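PDB 2DGJ: extracellular matrix-binding protein EbhA from Staphylococcus aureus, which probably binds extracellular matrix as a cell wall-associated adhesin, through a long rod-like string of connected three-helix bundles of which this piece is one part. Local coordinates for residues T19-D24 / N72-L77; A83-L88 / G104-A109; G89-I94 / N121-D126; G127-L132 / G168-Q173. One frame throughout, in Å; residues are numbered along the deposited sequence.

All four contacts hold together a rod built almost wholly of helices. Contact 1 is a surface junction where the short helix 20-23 meets the start of helix 73-88, and it is mainly polar. Contact 2 uses the same long helix further along and is the most buried, with an apolar centre and an arginine-asparagine grip at its margin. Contacts 3 and 4 are partly buried and share helix 112-135. Contact 3 ties a loop to that helix through a carboxylate, whereas contact 4 is purely apolar across its segments. Contacts 2 and 3 touch through L88 and I94, and contacts 3 and 4 meet through N92 O and K172 NZ.

Contact 1 (T19-D24 / N72-L77); sequences TQKYRD and NGDAKL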
loop_
_atom_site.group_PDB
_atom_site.type_symbol
_atom_site.label_atom_id
_atom_site.label_comp_id
_atom_site.label_asym_id
_atom_site.label_seq_id
_atom_site.Cartn_x
_atom_site.Cartn_y
_atom_site.Cartn_z
ATOM N N THR A 19 4.542 -16.777 11.376
ATOM C CA THR A 19 3.738 -17.298 10.278
ATOM C C THR A 19 2.841 -16.261 9.620
ATOM O O THR A 19 2.445 -15.272 10.240
ATOM C CB THR A 19 2.845 -18.470 10.738
ATOM O OG1 THR A 19 1.880 -17.995 11.687
ATOM C CG2 THR A 19 3.694 -19.573 11.367
ATOM N N GLN A 20 2.523 -16.514 8.354
ATOM C CA GLN A 20 1.663 -15.655 7.557
ATOM C C GLN A 20 0.232 -15.741 8.100
ATOM O O GLN A 20 -0.539 -14.779 8.014
ATOM C CB GLN A 20 1.718 -16.116 6.097
ATOM C CG GLN A 20 0.936 -15.264 5.100
ATOM C CD GLN A 20 -0.550 -15.473 5.199
ATOM O OE1 GLN A 20 -1.008 -16.588 5.460
ATOM N NE2 GLN A 20 -1.320 -14.410 4.979
ATOM N N LYS A 21 -0.112 -16.897 8.663
ATOM C CA LYS A 21 -1.445 -17.107 9.217
ATOM C C LYS A 21 -1.724 -16.066 10.299
ATOM O O LYS A 21 -2.840 -15.562 10.419
ATOM C CB LYS A 21 -1.557 -18.522 9.796
ATOM C CG LYS A 21 -2.936 -18.878 10.329
ATOM C CD LYS A 21 -3.033 -20.355 10.693
ATOM C CE LYS A 21 -4.411 -20.716 11.244
ATOM N NZ LYS A 21 -5.509 -20.446 10.274
ATOM N N TYR A 22 -0.699 -15.750 11.080
ATOM C CA TYR A 22 -0.814 -14.766 12.150
ATOM C C TYR A 22 -0.646 -13.367 11.566
ATOM O O TYR A 22 -1.520 -12.507 11.708
ATOM C CB TYR A 22 0.273 -15.009 13.203
ATOM C CG TYR A 22 0.388 -13.898 14.231
ATOM C CD1 TYR A 22 -0.508 -13.806 15.297
ATOM C CD2 TYR A 22 1.379 -12.921 14.119
ATOM C CE1 TYR A 22 -0.417 -12.772 16.226
ATOM C CE2 TYR A 22 1.473 -11.882 15.038
ATOM C CZ TYR A 22 0.575 -11.811 16.092
ATOM O OH TYR A 22 0.667 -10.785 17.010
ATOM N N ARG A 23 0.494 -13.162 10.913
ATOM C CA ARG A 23 0.862 -11.898 10.284
ATOM C C ARG A 23 -0.297 -11.147 9.632
ATOM O O ARG A 23 -0.617 -10.025 10.028
ATOM C CB ARG A 23 1.930 -12.154 9.226
ATOM C CG ARG A 23 3.212 -11.363 9.395
ATOM C CD ARG A 23 4.154 -12.013 10.385
ATOM N NE ARG A 23 5.545 -11.743 10.037
ATOM C CZ ARG A 23 6.073 -10.527 9.901
ATOM N NH1 ARG A 23 5.333 -9.438 10.092
ATOM N NH2 ARG A 23 7.351 -10.402 9.570
ATOM N N ASP A 24 -0.915 -11.765 8.627
ATOM C CA ASP A 24 -2.023 -11.143 7.901
ATOM C C ASP A 24 -3.410 -11.337 8.494
ATOM O O ASP A 24 -4.402 -10.931 7.889
ATOM C CB ASP A 24 -2.026 -11.611 6.444
ATOM C CG ASP A 24 -0.808 -11.145 5.684
ATOM O OD1 ASP A 24 -0.471 -9.953 5.814
ATOM O OD2 ASP A 24 -0.192 -11.955 4.958
ATOM N N ASN A 72 -6.776 -15.915 10.987
ATOM C CA ASN A 72 -7.234 -16.138 9.620
ATOM C C ASN A 72 -6.391 -15.495 8.530
ATOM O O ASN A 72 -6.899 -15.182 7.458
ATOM C CB ASN A 72 -8.684 -15.662 9.491
ATOM C CG ASN A 72 -8.841 -14.170 9.767
ATOM O OD1 ASN A 72 -8.039 -13.574 10.485
ATOM N ND2 ASN A 72 -9.889 -13.570 9.212
ATOM N N GLY A 73 -5.105 -15.312 8.797
ATOM C CA GLY A 73 -4.233 -14.716 7.802
ATOM C C GLY A 73 -4.280 -15.482 6.493
ATOM O O GLY A 73 -4.307 -14.886 5.414
ATOM N N ASP A 74 -4.303 -16.807 6.583
ATOM C CA ASP A 74 -4.351 -17.655 5.398
ATOM C C ASP A 74 -5.637 -17.430 4.604
ATOM O O ASP A 74 -5.620 -17.412 3.371
ATOM C CB ASP A 74 -4.211 -19.130 5.798
ATOM C CG ASP A 74 -5.227 -19.553 6.850
ATOM O OD1 ASP A 74 -5.535 -18.738 7.745
ATOM O OD2 ASP A 74 -5.710 -20.705 6.789
ATOM N N ALA A 75 -6.747 -17.245 5.310
ATOM C CA ALA A 75 -8.029 -17.006 4.655
ATOM C C ALA A 75 -7.963 -15.649 3.959
ATOM O O ALA A 75 -8.532 -15.456 2.889
ATOM C CB ALA A 75 -9.158 -17.019 5.678
ATOM N N LYS A 76 -7.251 -14.714 4.580
ATOM C CA LYS A 76 -7.093 -13.372 4.029
ATOM C C LYS A 76 -6.189 -13.385 2.808
ATOM O O LYS A 76 -6.304 -12.518 1.940
ATOM C CB LYS A 76 -6.510 -12.426 5.081
ATOM C CG LYS A 76 -7.519 -11.954 6.114
ATOM C CD LYS A 76 -8.552 -11.026 5.479
ATOM C CE LYS A 76 -9.540 -10.482 6.503
ATOM N NZ LYS A 76 -10.513 -9.521 5.889
ATOM N N LEU A 77 -5.283 -14.360 2.750
ATOM C CA LEU A 77 -4.373 -14.488 1.618
ATOM C C LEU A 77 -5.138 -14.996 0.407
ATOM O O LEU A 77 -4.929 -14.535 -0.710
ATOM C CB LEU A 77 -3.237 -15.459 1.943
ATOM C CG LEU A 77 -2.222 -15.716 0.820
ATOM C CD1 LEU A 77 -1.514 -14.422 0.453
ATOM C CD2 LEU A 77 -1.213 -16.759 1.274
#
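K21 and G73 bring their backbones to 3.9 Å between CA atoms, where a short helical turn meets the first turn of helix 73-88 at a junction in this string of three-helix bundles. The amide G73 N, one of those a helix start cannot pair internally, donates to K21 O over 2.8 Å. Glycine suits this place because it carries no side chain: G73 CA packs 3.5 Å from D24 C. Q20 then reaches across the junction. Its CG lies anti to the backbone N (chi1 -176°) and the chain bends at chi2, which carries NE2 to G73 O in a nearly straight bond (169°) that arrives from above the carbonyl plane; the same oxygen also takes L77 N in the helix. A second bond, Q20 NE2 to D24 OD2 at 2.7 Å, lies close to the amide plane, and the two together should fix the amide's rotation. D24 OD2 accepts V112 N as well, tying in the start of helix 112-135. K21 and D74 run side by side, and K21 NZ, also bonded to L71 O, forms a salt bridge with D74 OD1, 3.1 Å away and reached from above the carboxylate plane.

Contact 2 (A83-L88 / G104-A109); sequences AARQNL and GQINQA. With ACY (acetic acid), chain D.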
loop_
_atom_site.group_PDB
_atom_site.type_symbol
_atom_site.label_atom_id
_atom_site.label_comp_id
_atom_site.label_asym_id
_atom_site.label_seq_id
_atom_site.Cartn_x
_atom_site.Cartn_y
_atom_site.Cartn_z
ATOM N N ALA A 83 -8.904 -11.432 -5.246
ATOM C CA ALA A 83 -9.075 -10.042 -5.640
ATOM C C ALA A 83 -8.117 -9.688 -6.774
ATOM O O ALA A 83 -8.493 -9.016 -7.732
ATOM C CB ALA A 83 -8.840 -9.123 -4.432
ATOM N N ALA A 84 -6.880 -10.158 -6.667
ATOM C CA ALA A 84 -5.871 -9.883 -7.680
ATOM C C ALA A 84 -6.229 -10.530 -9.011
ATOM O O ALA A 84 -6.086 -9.918 -10.071
ATOM C CB ALA A 84 -4.510 -10.382 -7.204
ATOM N N ARG A 85 -6.699 -11.770 -8.957
ATOM C CA ARG A 85 -7.060 -12.478 -10.175
ATOM C C ARG A 85 -8.215 -11.763 -10.863
ATOM O O ARG A 85 -8.241 -11.636 -12.082
ATOM C CB ARG A 85 -7.445 -13.928 -9.865
ATOM C CG ARG A 85 -6.346 -14.741 -9.180
ATOM C CD ARG A 85 -6.590 -16.241 -9.329
ATOM N NE ARG A 85 -5.615 -17.027 -8.576
ATOM C CZ ARG A 85 -5.717 -17.304 -7.279
ATOM N NH1 ARG A 85 -6.751 -16.865 -6.572
ATOM N NH2 ARG A 85 -4.756 -17.990 -6.675
ATOM N N GLN A 86 -9.160 -11.280 -10.065
ATOM C CA GLN A 86 -10.314 -10.565 -10.590
ATOM C C GLN A 86 -9.842 -9.305 -11.299
ATOM O O GLN A 86 -10.289 -9.004 -12.405
ATOM C CB GLN A 86 -11.277 -10.202 -9.455
ATOM C CG GLN A 86 -12.470 -9.363 -9.886
ATOM C CD GLN A 86 -13.238 -9.982 -11.039
ATOM O OE1 GLN A 86 -13.538 -11.179 -11.036
ATOM N NE2 GLN A 86 -13.573 -9.164 -12.030
ATOM N N ASN A 87 -8.932 -8.577 -10.655
ATOM C CA ASN A 87 -8.389 -7.348 -11.221
ATOM C C ASN A 87 -7.558 -7.638 -12.468
ATOM O O ASN A 87 -7.657 -6.933 -13.467
ATOM C CB ASN A 87 -7.505 -6.640 -10.195
ATOM C CG ASN A 87 -6.954 -5.325 -10.715
ATOM O OD1 ASN A 87 -7.641 -4.304 -10.709
ATOM N ND2 ASN A 87 -5.713 -5.345 -11.185
ATOM N N LEU A 88 -6.731 -8.674 -12.406
ATOM C CA LEU A 88 -5.882 -9.051 -13.532
ATOM C C LEU A 88 -6.676 -9.258 -14.819
ATOM O O LEU A 88 -6.224 -8.899 -15.912
ATOM C CB LEU A 88 -5.116 -10.333 -13.191
ATOM C CG LEU A 88 -4.193 -10.897 -14.275
ATOM C CD1 LEU A 88 -3.104 -9.894 -14.585
ATOM C CD2 LEU A 88 -3.584 -12.204 -13.801
ATOM N N GLY A 104 0.880 -16.143 -12.358
ATOM C CA GLY A 104 1.777 -17.035 -11.653
ATOM C C GLY A 104 2.310 -16.407 -10.382
ATOM O O GLY A 104 2.373 -17.057 -9.339
ATOM N N GLN A 105 2.694 -15.138 -10.468
ATOM C CA GLN A 105 3.217 -14.430 -9.305
ATOM C C GLN A 105 2.125 -14.298 -8.249
ATOM O O GLN A 105 2.410 -14.274 -7.054
ATOM C CB GLN A 105 3.736 -13.045 -9.708
ATOM C CG GLN A 105 4.875 -13.102 -10.720
ATOM C CD GLN A 105 5.385 -11.730 -11.123
ATOM O OE1 GLN A 105 4.622 -10.882 -11.589
ATOM N NE2 GLN A 105 6.683 -11.510 -10.949
ATOM N N ILE A 106 0.876 -14.213 -8.696
ATOM C CA ILE A 106 -0.253 -14.110 -7.774
ATOM C C ILE A 106 -0.380 -15.431 -7.020
ATOM O O ILE A 106 -0.532 -15.454 -5.800
ATOM C CB ILE A 106 -1.576 -13.843 -8.530
ATOM C CG1 ILE A 106 -1.608 -12.401 -9.039
ATOM C CG2 ILE A 106 -2.760 -14.135 -7.621
ATOM C CD1 ILE A 106 -2.880 -12.046 -9.800
ATOM N N ASN A 107 -0.313 -16.535 -7.757
ATOM C CA ASN A 107 -0.427 -17.854 -7.150
ATOM C C ASN A 107 0.764 -18.165 -6.247
ATOM O O ASN A 107 0.629 -18.881 -5.254
ATOM C CB ASN A 107 -0.546 -18.936 -8.232
ATOM C CG ASN A 107 -1.773 -18.753 -9.111
ATOM O OD1 ASN A 107 -2.812 -18.273 -8.657
ATOM N ND2 ASN A 107 -1.664 -19.152 -10.372
ATOM N N GLN A 108 1.928 -17.619 -6.590
ATOM C CA GLN A 108 3.139 -17.855 -5.812
ATOM C C GLN A 108 3.309 -16.932 -4.605
ATOM O O GLN A 108 4.150 -17.193 -3.747
ATOM C CB GLN A 108 4.379 -17.744 -6.706
ATOM C CG GLN A 108 4.986 -19.083 -7.094
ATOM C CD GLN A 108 4.053 -19.927 -7.933
ATOM O OE1 GLN A 108 3.872 -19.678 -9.126
ATOM N NE2 GLN A 108 3.445 -20.931 -7.307
ATOM N N ALA A 109 2.522 -15.861 -4.544
ATOM C CA ALA A 109 2.604 -14.915 -3.432
ATOM C C ALA A 109 2.248 -15.580 -2.102
ATOM O O ALA A 109 1.239 -16.270 -1.991
ATOM C CB ALA A 109 1.679 -13.729 -3.687
HETATM C C ACY D . -3.596 -20.230 -4.289
HETATM O O ACY D . -2.880 -20.292 -3.316
HETATM O OXT ACY D . -4.896 -19.929 -4.148
HETATM C CH3 ACY D . -3.026 -20.491 -5.659
#
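I106 and A84 form the apolar centre of this contact, with I106 CD1 pressed 3.5 Å from A84 CB. The two helices, 73-88 and 96-108, are neighbours in the three-helix GA module; their short segments run antiparallel at 173° with axes 10.2 Å apart. The small methyl of A84 suits a place where the longer isoleucine must reach across, and I106, with CG1 anti to the carbonyl carbon (chi1 -73°) and its end extended, does so. L88 closes the next turn, its CD2 standing 4.1 Å from I106 CD1. Helix 112-135 covers the same cluster, V115 touching A84 and V118 touching I106.

The hydrogen bonds lie at the margin. R85 grips N107 side-on: R85 NE at 3.1 Å and R85 NH2 at 2.8 Å both donate to the single oxygen N107 OD1. That oxygen lies in the guanidinium plane, and the amide is nearly coplanar with the guanidinium. A straight chain from CG to NE carries the R85 group past I106, whose CG2 sits 4.0 Å above one guanidinium face, offset toward its rim.

Two further partners of R85 are weak. R85 NH2 makes a weak bond to OXT of a bound acetic acid molecule, probably from the crystallisation liquor and also held by K81, while E103 forms a long ion pair with R85 NE.

Arginine therefore serves both characters of the interface: its aliphatic part and one face extend the apolar packing, while its N-H edge directs two donors at one amide oxygen, and its positive charge would probably polarise that carbonyl.

Contact 3 (G89-I94 / N121-D126); sequences GTLNHI and NANTLD
D126 OD1 is gripped by two successive backbone amides of the loop between the first two helices of the GA module, a three-helix bundle; the loop joins helix 73-88 to helix 96-108 and packs on helix 112-135. The bond from H93 N to D126 OD1 is 2.9 Å long and uses the syn lone pair. A weak bond of 3.2 Å runs from I94 N to D126 OD1. The other oxygen, D126 OD2, receives a hydrogen bond from a water that in turn accepts N92 N at 2.8 Å. Three consecutive loop amides are thus collected, directly or through water, by one side chain. Aspartate suits the task: it is short, OD1 reaches two amides directly and OD2 the third through the water, and the donors would favour its charged form. The carboxylate reaches them because CG stands anti to the backbone N (chi1 -174°).

Side chains close round the group. H93 turns its ring edge to D126, with H93 CD2 3.5 Å from D126 OD2, the ring and carboxylate planes being 35° apart. L91 packs against the stem of the aspartate, L91 CG lying 3.6 Å from D126 CB, and L91 CD2 goes on to A122 CB at 3.8 Å, an apolar link to the previous turn of the helix. On the flank of I94, its CG2 approaches L125 CD2 at 4.2 Å.

Around this loop the neighbouring helices meet. L102 of helix 96-108 touches both I94 and A122, and L125 packs on V183 of helix 180-194. N92 O accepts K172 NZ from the loop that follows helix 153-170, while T124 O accepts Q27 NE2 of the second subunit.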
loop_
_atom_site.group_PDB
_atom_site.type_symbol
_atom_site.label_atom_id
_atom_site.label_comp_id
_atom_site.label_asym_id
_atom_site.label_seq_id
_atom_site.Cartn_x
_atom_site.Cartn_y
_atom_site.Cartn_z
ATOM N N GLY A 89 -7.866 -9.836 -14.686
ATOM C CA GLY A 89 -8.695 -10.095 -15.849
ATOM C C GLY A 89 -9.294 -8.867 -16.508
ATOM O O GLY A 89 -9.887 -8.977 -17.578
ATOM N N THR A 90 -9.145 -7.705 -15.883
ATOM C CA THR A 90 -9.688 -6.466 -16.440
ATOM C C THR A 90 -8.636 -5.675 -17.211
ATOM O O THR A 90 -8.936 -4.633 -17.798
ATOM C CB THR A 90 -10.279 -5.565 -15.338
ATOM O OG1 THR A 90 -9.235 -5.138 -14.453
ATOM C CG2 THR A 90 -11.324 -6.326 -14.544
ATOM N N LEU A 91 -7.404 -6.172 -17.204
ATOM C CA LEU A 91 -6.303 -5.530 -17.915
ATOM C C LEU A 91 -6.336 -5.982 -19.380
ATOM O O LEU A 91 -5.880 -7.076 -19.712
ATOM C CB LEU A 91 -4.971 -5.912 -17.259
ATOM C CG LEU A 91 -4.589 -5.216 -15.943
ATOM C CD1 LEU A 91 -5.821 -4.793 -15.150
ATOM C CD2 LEU A 91 -3.718 -6.156 -15.131
ATOM N N ASN A 92 -6.871 -5.125 -20.249
ATOM C CA ASN A 92 -7.009 -5.430 -21.675
ATOM C C ASN A 92 -5.782 -5.158 -22.548
ATOM O O ASN A 92 -5.855 -5.299 -23.766
ATOM C CB ASN A 92 -8.171 -4.625 -22.271
ATOM C CG ASN A 92 -9.370 -4.545 -21.352
ATOM O OD1 ASN A 92 -9.975 -5.559 -21.005
ATOM N ND2 ASN A 92 -9.732 -3.325 -20.957
ATOM N N HIS A 93 -4.656 -4.788 -21.956
ATOM C CA HIS A 93 -3.492 -4.473 -22.775
ATOM C C HIS A 93 -2.279 -5.376 -22.651
ATOM O O HIS A 93 -1.490 -5.475 -23.590
ATOM C CB HIS A 93 -3.111 -3.017 -22.525
ATOM C CG HIS A 93 -4.263 -2.076 -22.682
ATOM N ND1 HIS A 93 -4.791 -1.736 -23.908
ATOM C CD2 HIS A 93 -5.032 -1.451 -21.756
ATOM C CE1 HIS A 93 -5.827 -0.948 -23.738
ATOM N NE2 HIS A 93 -6.004 -0.754 -22.439
ATOM N N ILE A 94 -2.114 -6.036 -21.508
ATOM C CA ILE A 94 -0.977 -6.932 -21.336
ATOM C C ILE A 94 -1.096 -8.125 -22.287
ATOM O O ILE A 94 -2.201 -8.512 -22.676
ATOM C CB ILE A 94 -0.884 -7.463 -19.891
ATOM C CG1 ILE A 94 -2.181 -8.183 -19.518
ATOM C CG2 ILE A 94 -0.603 -6.319 -18.935
ATOM C CD1 ILE A 94 -2.144 -8.852 -18.160
ATOM N N ASN A 121 1.846 -3.998 -9.636
ATOM C CA ASN A 121 2.722 -4.066 -10.801
ATOM C C ASN A 121 1.925 -4.396 -12.062
ATOM O O ASN A 121 2.245 -3.916 -13.147
ATOM C CB ASN A 121 3.814 -5.120 -10.603
ATOM C CG ASN A 121 4.741 -4.787 -9.463
ATOM O OD1 ASN A 121 4.750 -3.658 -8.965
ATOM N ND2 ASN A 121 5.542 -5.766 -9.044
ATOM N N ALA A 122 0.890 -5.219 -11.912
ATOM C CA ALA A 122 0.049 -5.613 -13.039
ATOM C C ALA A 122 -0.666 -4.407 -13.649
ATOM O O ALA A 122 -0.762 -4.281 -14.872
ATOM C CB ALA A 122 -0.970 -6.647 -12.584
ATOM N N ASN A 123 -1.175 -3.522 -12.793
ATOM C CA ASN A 123 -1.869 -2.331 -13.265
ATOM C C ASN A 123 -0.890 -1.357 -13.907
ATOM O O ASN A 123 -1.202 -0.727 -14.909
ATOM C CB ASN A 123 -2.601 -1.629 -12.118
ATOM C CG ASN A 123 -3.770 -2.432 -11.596
ATOM O OD1 ASN A 123 -3.601 -3.353 -10.804
ATOM N ND2 ASN A 123 -4.970 -2.087 -12.048
ATOM N N THR A 124 0.289 -1.231 -13.310
ATOM C CA THR A 124 1.315 -0.340 -13.843
ATOM C C THR A 124 1.758 -0.812 -15.234
ATOM O O THR A 124 1.820 -0.021 -16.183
ATOM C CB THR A 124 2.546 -0.309 -12.918
ATOM O OG1 THR A 124 2.177 0.219 -11.638
ATOM C CG2 THR A 124 3.641 0.550 -13.517
ATOM N N LEU A 125 2.062 -2.102 -15.350
ATOM C CA LEU A 125 2.500 -2.683 -16.618
ATOM C C LEU A 125 1.424 -2.481 -17.678
ATOM O O LEU A 125 1.712 -2.063 -18.795
ATOM C CB LEU A 125 2.781 -4.177 -16.452
ATOM C CG LEU A 125 3.350 -4.874 -17.689
ATOM C CD1 LEU A 125 4.760 -4.364 -17.966
ATOM C CD2 LEU A 125 3.353 -6.379 -17.466
ATOM N N ASP A 126 0.179 -2.775 -17.321
ATOM C CA ASP A 126 -0.938 -2.610 -18.244
ATOM C C ASP A 126 -1.047 -1.143 -18.653
ATOM O O ASP A 126 -1.339 -0.828 -19.805
ATOM C CB ASP A 126 -2.246 -3.050 -17.587
ATOM C CG ASP A 126 -3.414 -3.046 -18.556
ATOM O OD1 ASP A 126 -3.440 -3.910 -19.459
ATOM O OD2 ASP A 126 -4.299 -2.176 -18.425
HETATM O O HOH W 1 -7.006 -2.402 -19.690
#

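Contact 4 (G127-L132 / G168-Q173); sequences GAMNSL and GILNKQ
L170 CD1 fits between two side chains of the opposing helix, 3.8 Å from CE of selenomethionine M129 and 3.8 Å from L132 CD2. I169, the next residue back, fills the adjoining place: its CG2 branch lies 3.8 Å from M129 SE and 4.0 Å from L132 CD2. The closest approach is M129 CE to I169 O at 3.3 Å, a methyl against a backbone carbonyl. No hydrogen bond crosses between the segments, so the contact rests on shape and apolar contact. The flexible, unbranched side chain of a methionine, here carrying selenium, suits a seam of this kind, because bends at chi2 and chi3 (-68° and -82°) curl its end round beside L170, the two side chains sliding past each other in opposite directions. L132 meets I169 at about a right angle.

Here the later part of helix 112-135, which runs on from the GA module, packs on the end of helix 153-170 within the FIVAR range. In this three-helix bundle the further helix 180-194 lies against both: A186 touches I169, while V183 touches A128 and L187 touches S131. Away from the seam, G127 O takes two donors from S131, the backbone N at 3.0 Å and OG at 3.2 Å, from opposite faces of its plane. S131 also packs on T31 of the second subunit.

Beyond the seam, M129 touches H93 and T95 of the preceding loop, and L170 touches I136. Helix 153-170 stops just after L170; there the backbone of K172 pairs with that of N96, and N171 OD1 accepts T174 N.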
loop_
_atom_site.group_PDB
_atom_site.type_symbol
_atom_site.label_atom_id
_atom_site.label_comp_id
_atom_site.label_asym_id
_atom_site.label_seq_id
_atom_site.Cartn_x
_atom_site.Cartn_y
_atom_site.Cartn_z
ATOM N N GLY A 127 -0.825 -0.248 -17.694
ATOM C CA GLY A 127 -0.900 1.170 -17.987
ATOM C C GLY A 127 0.145 1.563 -19.015
ATOM O O GLY A 127 -0.124 2.344 -19.923
ATOM N N ALA A 128 1.345 1.012 -18.868
ATOM C CA ALA A 128 2.440 1.301 -19.787
ATOM C C ALA A 128 2.148 0.723 -21.168
ATOM O O ALA A 128 2.392 1.375 -22.186
ATOM C CB ALA A 128 3.735 0.728 -19.236
HETATM N N MSE A 129 1.630 -0.501 -21.201
HETATM C CA MSE A 129 1.283 -1.148 -22.460
HETATM C C MSE A 129 0.240 -0.289 -23.163
HETATM O O MSE A 129 0.294 -0.095 -24.375
HETATM C CB MSE A 129 0.708 -2.543 -22.208
HETATM C CG MSE A 129 1.731 -3.582 -21.783
HETATM SE SE MSE A 129 2.964 -4.021 -23.205
HETATM C CE MSE A 129 1.876 -5.302 -24.161
ATOM N N ASN A 130 -0.704 0.231 -22.386
ATOM C CA ASN A 130 -1.760 1.078 -22.923
ATOM C C ASN A 130 -1.144 2.311 -23.574
ATOM O O ASN A 130 -1.584 2.754 -24.636
ATOM C CB ASN A 130 -2.703 1.503 -21.797
ATOM C CG ASN A 130 -3.902 2.286 -22.301
ATOM O OD1 ASN A 130 -4.166 3.396 -21.848
ATOM N ND2 ASN A 130 -4.638 1.706 -23.241
ATOM N N SER A 131 -0.123 2.859 -22.928
ATOM C CA SER A 131 0.552 4.042 -23.439
ATOM C C SER A 131 1.294 3.726 -24.734
ATOM O O SER A 131 1.234 4.489 -25.700
ATOM C CB SER A 131 1.534 4.581 -22.399
ATOM O OG SER A 131 0.862 5.043 -21.237
ATOM N N LEU A 132 1.986 2.591 -24.751
ATOM C CA LEU A 132 2.733 2.184 -25.933
ATOM C C LEU A 132 1.780 1.943 -27.093
ATOM O O LEU A 132 2.105 2.239 -28.240
ATOM C CB LEU A 132 3.532 0.910 -25.654
ATOM C CG LEU A 132 4.371 0.360 -26.812
ATOM C CD1 LEU A 132 5.293 1.441 -27.343
ATOM C CD2 LEU A 132 5.180 -0.835 -26.336
ATOM N N GLY A 168 5.695 -5.689 -31.808
ATOM C CA GLY A 168 6.115 -7.001 -31.341
ATOM C C GLY A 168 5.822 -7.162 -29.862
ATOM O O GLY A 168 5.385 -8.226 -29.414
ATOM N N ILE A 169 6.062 -6.103 -29.097
ATOM C CA ILE A 169 5.810 -6.108 -27.659
ATOM C C ILE A 169 4.301 -6.139 -27.386
ATOM O O ILE A 169 3.837 -6.755 -26.428
ATOM C CB ILE A 169 6.412 -4.840 -27.006
ATOM C CG1 ILE A 169 7.937 -4.925 -27.015
ATOM C CG2 ILE A 169 5.872 -4.659 -25.591
ATOM C CD1 ILE A 169 8.627 -3.668 -26.517
ATOM N N LEU A 170 3.546 -5.467 -28.247
ATOM C CA LEU A 170 2.097 -5.366 -28.109
ATOM C C LEU A 170 1.289 -6.617 -28.450
ATOM O O LEU A 170 0.286 -6.903 -27.797
ATOM C CB LEU A 170 1.599 -4.186 -28.952
ATOM C CG LEU A 170 1.220 -2.879 -28.247
ATOM C CD1 LEU A 170 1.934 -2.748 -26.916
ATOM C CD2 LEU A 170 1.556 -1.714 -29.165
ATOM N N ASN A 171 1.711 -7.353 -29.476
ATOM C CA ASN A 171 0.985 -8.554 -29.885
ATOM C C ASN A 171 0.694 -9.447 -28.674
ATOM O O ASN A 171 1.603 -10.030 -28.077
ATOM C CB ASN A 171 1.785 -9.332 -30.935
ATOM C CG ASN A 171 0.953 -10.403 -31.618
ATOM O OD1 ASN A 171 0.465 -11.330 -30.974
ATOM N ND2 ASN A 171 0.774 -10.271 -32.928
ATOM N N LYS A 172 -0.581 -9.552 -28.320
ATOM C CA LYS A 172 -0.996 -10.346 -27.172
ATOM C C LYS A 172 -0.731 -11.840 -27.338
ATOM O O LYS A 172 -0.435 -12.537 -26.364
ATOM C CB LYS A 172 -2.485 -10.115 -26.892
ATOM C CG LYS A 172 -2.853 -8.680 -26.555
ATOM C CD LYS A 172 -4.331 -8.561 -26.231
ATOM C CE LYS A 172 -4.714 -7.130 -25.929
ATOM N NZ LYS A 172 -6.165 -6.996 -25.630
ATOM N N GLN A 173 -0.835 -12.330 -28.569
ATOM C CA GLN A 173 -0.628 -13.746 -28.828
ATOM C C GLN A 173 0.826 -14.191 -28.844
ATOM O O GLN A 173 1.149 -15.282 -28.369
ATOM C CB GLN A 173 -1.271 -14.147 -30.158
ATOM C CG GLN A 173 -2.767 -14.432 -30.078
ATOM C CD GLN A 173 -3.312 -15.051 -31.360
ATOM O OE1 GLN A 173 -3.369 -14.400 -32.406
ATOM N NE2 GLN A 173 -3.708 -16.317 -31.283
#